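Local structure of ethylbenzene dehydrogenase alpha-subunit (Aromatoleum aromaticum, 2IVF) at residues Ala282-Asn286 / Asn910-Gln915. The protein is the alpha-subunit of a molybdenum enzyme of the molybdopterin oxidoreductase family, carrying paired pterin dinucleotide cofactors and an iron-sulfur cluster. Residues are numbered along the deposited sequence; the frame is centred on the assembly and turned at random.
Sequences APDFN and NVQPKQ. With MGD (2-amino-5,6-dimercapto-7-methyl-3,7,8a,9-tetrahydro-8-oxa-1,3,9,10-tetraaza-anthracen-4-one guanosine dinucleotide), chain M.
Q915 reaches across to D284 with its chain extended, CG anti to the backbone N (chi1 175°), and the two side chains meet nearly at right angles. Its NE2 gives an almost straight hydrogen bond of 3.0 Å to D284 OD1, arriving from above the carboxylate plane, which lies 62° from the amide plane. The same oxygen accepts the ribose hydroxyl O2' of MGD at 2.7 Å, so Q915 is a second-shell residue whose bond probably helps hold D284 in place for the cofactor. Glutamine suits this place because one amide can donate and accept at once: its OE1 takes the backbone N-H of Q912 at 3.0 Å, across the type II beta turn from Q912 to Q915. With both amide atoms engaged, NE2 also bonding T846 OG1, the amide's rotation is held. Q912, likewise extended, sends NE2 to P283 O at 2.7 Å; V298 O also accepts from this nitrogen. P283, a rigid ring, lays CD 3.3 Å from guanine C4 of MGD while its CG touches Q915 NE2. Further along, F285 N bonds to N910 O, and N910 CB touches F285 CB and the ring's edge. N286 ND2 holds ribose O3'. The loop after strand 277-281 of the parallel sheet thus meets the cofactor's nucleotide, backed by a turn of the molybdopterin dinucleotide-binding domain.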
loop_
_atom_site.group_PDB
_atom_site.type_symbol
_atom_site.label_atom_id
_atom_site.label_comp_id
_atom_site.label_asym_id
_atom_site.label_seq_id
_atom_site.Cartn_x
_atom_site.Cartn_y
_atom_site.Cartn_z
ATOM N N ALA A 282 18.656 6.191 -1.131
ATOM C CA ALA A 282 18.138 4.942 -1.645
ATOM C C ALA A 282 19.002 4.555 -2.840
ATOM O O ALA A 282 19.422 5.434 -3.615
ATOM C CB ALA A 282 16.668 5.077 -2.087
ATOM N N PRO A 283 19.166 3.268 -3.062
ATOM C CA PRO A 283 19.911 2.871 -4.253
ATOM C C PRO A 283 19.149 3.225 -5.518
ATOM O O PRO A 283 19.754 3.741 -6.463
ATOM C CB PRO A 283 20.117 1.369 -4.084
ATOM C CG PRO A 283 19.324 0.973 -2.945
ATOM C CD PRO A 283 18.778 2.140 -2.221
ATOM N N ASP A 284 17.843 3.012 -5.495
ATOM C CA ASP A 284 16.951 3.377 -6.582
ATOM C C ASP A 284 16.361 4.745 -6.324
ATOM O O ASP A 284 16.228 5.197 -5.178
ATOM C CB ASP A 284 15.844 2.343 -6.789
ATOM C CG ASP A 284 15.056 2.025 -5.502
ATOM O OD1 ASP A 284 15.684 1.651 -4.513
ATOM O OD2 ASP A 284 13.823 2.098 -5.529
ATOM N N PHE A 285 15.999 5.418 -7.394
ATOM C CA PHE A 285 15.223 6.669 -7.279
ATOM C C PHE A 285 13.835 6.224 -6.889
ATOM O O PHE A 285 12.981 6.059 -7.734
ATOM C CB PHE A 285 15.230 7.392 -8.633
ATOM C CG PHE A 285 14.660 8.788 -8.621
ATOM C CD1 PHE A 285 15.245 9.796 -7.859
ATOM C CD2 PHE A 285 13.588 9.103 -9.423
ATOM C CE1 PHE A 285 14.735 11.094 -7.893
ATOM C CE2 PHE A 285 13.092 10.407 -9.463
ATOM C CZ PHE A 285 13.667 11.384 -8.716
ATOM N N ASN A 286 13.616 6.022 -5.583
ATOM C CA ASN A 286 12.509 5.208 -5.097
ATOM C C ASN A 286 11.171 5.974 -5.060
ATOM O O ASN A 286 11.120 7.168 -5.411
ATOM C CB ASN A 286 12.932 4.521 -3.763
ATOM C CG ASN A 286 12.622 5.333 -2.520
ATOM O OD1 ASN A 286 12.193 6.474 -2.593
ATOM N ND2 ASN A 286 12.878 4.733 -1.340
ATOM N N ASN A 910 14.459 4.098 -13.094
ATOM C CA ASN A 910 14.698 4.532 -11.740
ATOM C C ASN A 910 15.343 3.462 -10.872
ATOM O O ASN A 910 15.638 3.727 -9.736
ATOM C CB ASN A 910 13.438 5.060 -11.074
ATOM C CG ASN A 910 12.302 4.059 -11.086
ATOM O OD1 ASN A 910 12.510 2.880 -10.870
ATOM N ND2 ASN A 910 11.113 4.531 -11.372
ATOM N N VAL A 911 15.525 2.274 -11.414
ATOM C CA VAL A 911 16.265 1.210 -10.707
ATOM C C VAL A 911 17.739 1.412 -10.940
ATOM O O VAL A 911 18.188 1.640 -12.078
ATOM C CB VAL A 911 15.843 -0.167 -11.225
ATOM C CG1 VAL A 911 16.662 -1.277 -10.518
ATOM C CG2 VAL A 911 14.354 -0.363 -11.000
ATOM N N GLN A 912 18.539 1.307 -9.893
ATOM C CA GLN A 912 19.973 1.451 -10.088
ATOM C C GLN A 912 20.492 0.310 -10.938
ATOM O O GLN A 912 20.074 -0.864 -10.748
ATOM C CB GLN A 912 20.682 1.490 -8.738
ATOM C CG GLN A 912 22.149 1.735 -8.875
ATOM C CD GLN A 912 22.847 1.949 -7.539
ATOM O OE1 GLN A 912 23.926 1.441 -7.337
ATOM N NE2 GLN A 912 22.236 2.711 -6.636
ATOM N N PRO A 913 21.411 0.589 -11.878
ATOM C CA PRO A 913 22.039 -0.546 -12.558
ATOM C C PRO A 913 22.585 -1.618 -11.610
ATOM O O PRO A 913 23.308 -1.290 -10.653
ATOM C CB PRO A 913 23.219 0.098 -13.303
ATOM C CG PRO A 913 22.665 1.470 -13.683
ATOM C CD PRO A 913 21.915 1.873 -12.405
ATOM N N LYS A 914 22.245 -2.867 -11.908
ATOM C CA LYS A 914 22.673 -4.061 -11.141
ATOM C C LYS A 914 22.018 -4.140 -9.775
ATOM O O LYS A 914 22.377 -4.953 -8.962
ATOM C CB LYS A 914 24.191 -4.175 -11.042
ATOM C CG LYS A 914 24.932 -4.146 -12.407
ATOM C CD LYS A 914 24.294 -5.007 -13.496
ATOM C CE LYS A 914 24.983 -4.778 -14.897
ATOM N NZ LYS A 914 24.669 -3.378 -15.422
ATOM N N GLN A 915 21.024 -3.316 -9.565
ATOM C CA GLN A 915 20.064 -3.523 -8.481
ATOM C C GLN A 915 18.852 -4.189 -9.145
ATOM O O GLN A 915 18.553 -3.887 -10.295
ATOM C CB GLN A 915 19.654 -2.181 -7.871
ATOM C CG GLN A 915 18.552 -2.246 -6.781
ATOM C CD GLN A 915 17.926 -0.907 -6.465
ATOM O OE1 GLN A 915 18.028 0.011 -7.243
ATOM N NE2 GLN A 915 17.253 -0.814 -5.319
HETATM P PB MGD M . 11.160 -0.739 3.377
HETATM O O1B MGD M . 9.832 -0.855 2.714
HETATM O O2B MGD M . 11.931 -2.004 3.485
HETATM O O3B MGD M . 11.157 -0.093 4.815
HETATM O O3A MGD M . 8.749 0.123 5.618
HETATM P PA MGD M . 10.121 0.934 5.531
HETATM O O1A MGD M . 9.827 2.124 4.727
HETATM O O2A MGD M . 10.674 1.121 6.860
HETATM O "O5'" MGD M . 12.071 0.324 2.585
HETATM C "C5'" MGD M . 12.248 0.175 1.168
HETATM C "C4'" MGD M . 13.380 1.078 0.686
HETATM O "O4'" MGD M . 14.623 0.608 1.187
HETATM C "C3'" MGD M . 13.453 0.780 -0.794
HETATM O "O3'" MGD M . 12.639 1.742 -1.452
HETATM C "C2'" MGD M . 14.944 0.965 -1.104
HETATM O "O2'" MGD M . 15.124 2.110 -1.958
HETATM C "C1'" MGD M . 15.576 1.185 0.281
HETATM N N9 MGD M . 16.851 0.432 0.356
HETATM C C8 MGD M . 17.064 -0.873 0.131
HETATM N N7 MGD M . 18.347 -1.187 0.346
HETATM C C5 MGD M . 18.954 -0.037 0.737
HETATM C C6 MGD M . 20.244 0.345 1.078
HETATM O O6 MGD M . 21.229 -0.404 1.079
HETATM N N1 MGD M . 20.447 1.680 1.438
HETATM C C2 MGD M . 19.450 2.666 1.451
HETATM N N2 MGD M . 19.756 3.962 1.805
HETATM N N3 MGD M . 18.208 2.270 1.141
HETATM C C4 MGD M . 17.969 0.975 0.771
HETATM C C10 MGD M . 8.664 -1.079 6.291
HETATM C C11 MGD M . 7.451 -1.039 7.187
HETATM O O11 MGD M . 6.358 -0.794 6.400
HETATM C C12 MGD M . 7.259 -2.284 8.066
HETATM S S12 MGD M . 8.624 -3.178 8.720
HETATM C C13 MGD M . 5.989 -2.713 8.358
HETATM S S13 MGD M . 5.776 -4.099 9.371
HETATM C C14 MGD M . 4.800 -2.013 7.795
HETATM N N15 MGD M . 4.351 -2.818 6.623
HETATM C C16 MGD M . 3.690 -2.220 5.533
HETATM C C17 MGD M . 3.134 -2.941 4.508
HETATM O O17 MGD M . 3.206 -4.193 4.475
HETATM N N18 MGD M . 2.502 -2.231 3.468
HETATM C C19 MGD M . 2.403 -0.874 3.451
HETATM N N19 MGD M . 1.781 -0.296 2.404
HETATM N N20 MGD M . 2.991 -0.203 4.453
HETATM C C21 MGD M . 3.585 -0.834 5.478
HETATM N N22 MGD M . 4.174 -0.109 6.508
HETATM C C23 MGD M . 5.260 -0.615 7.296
#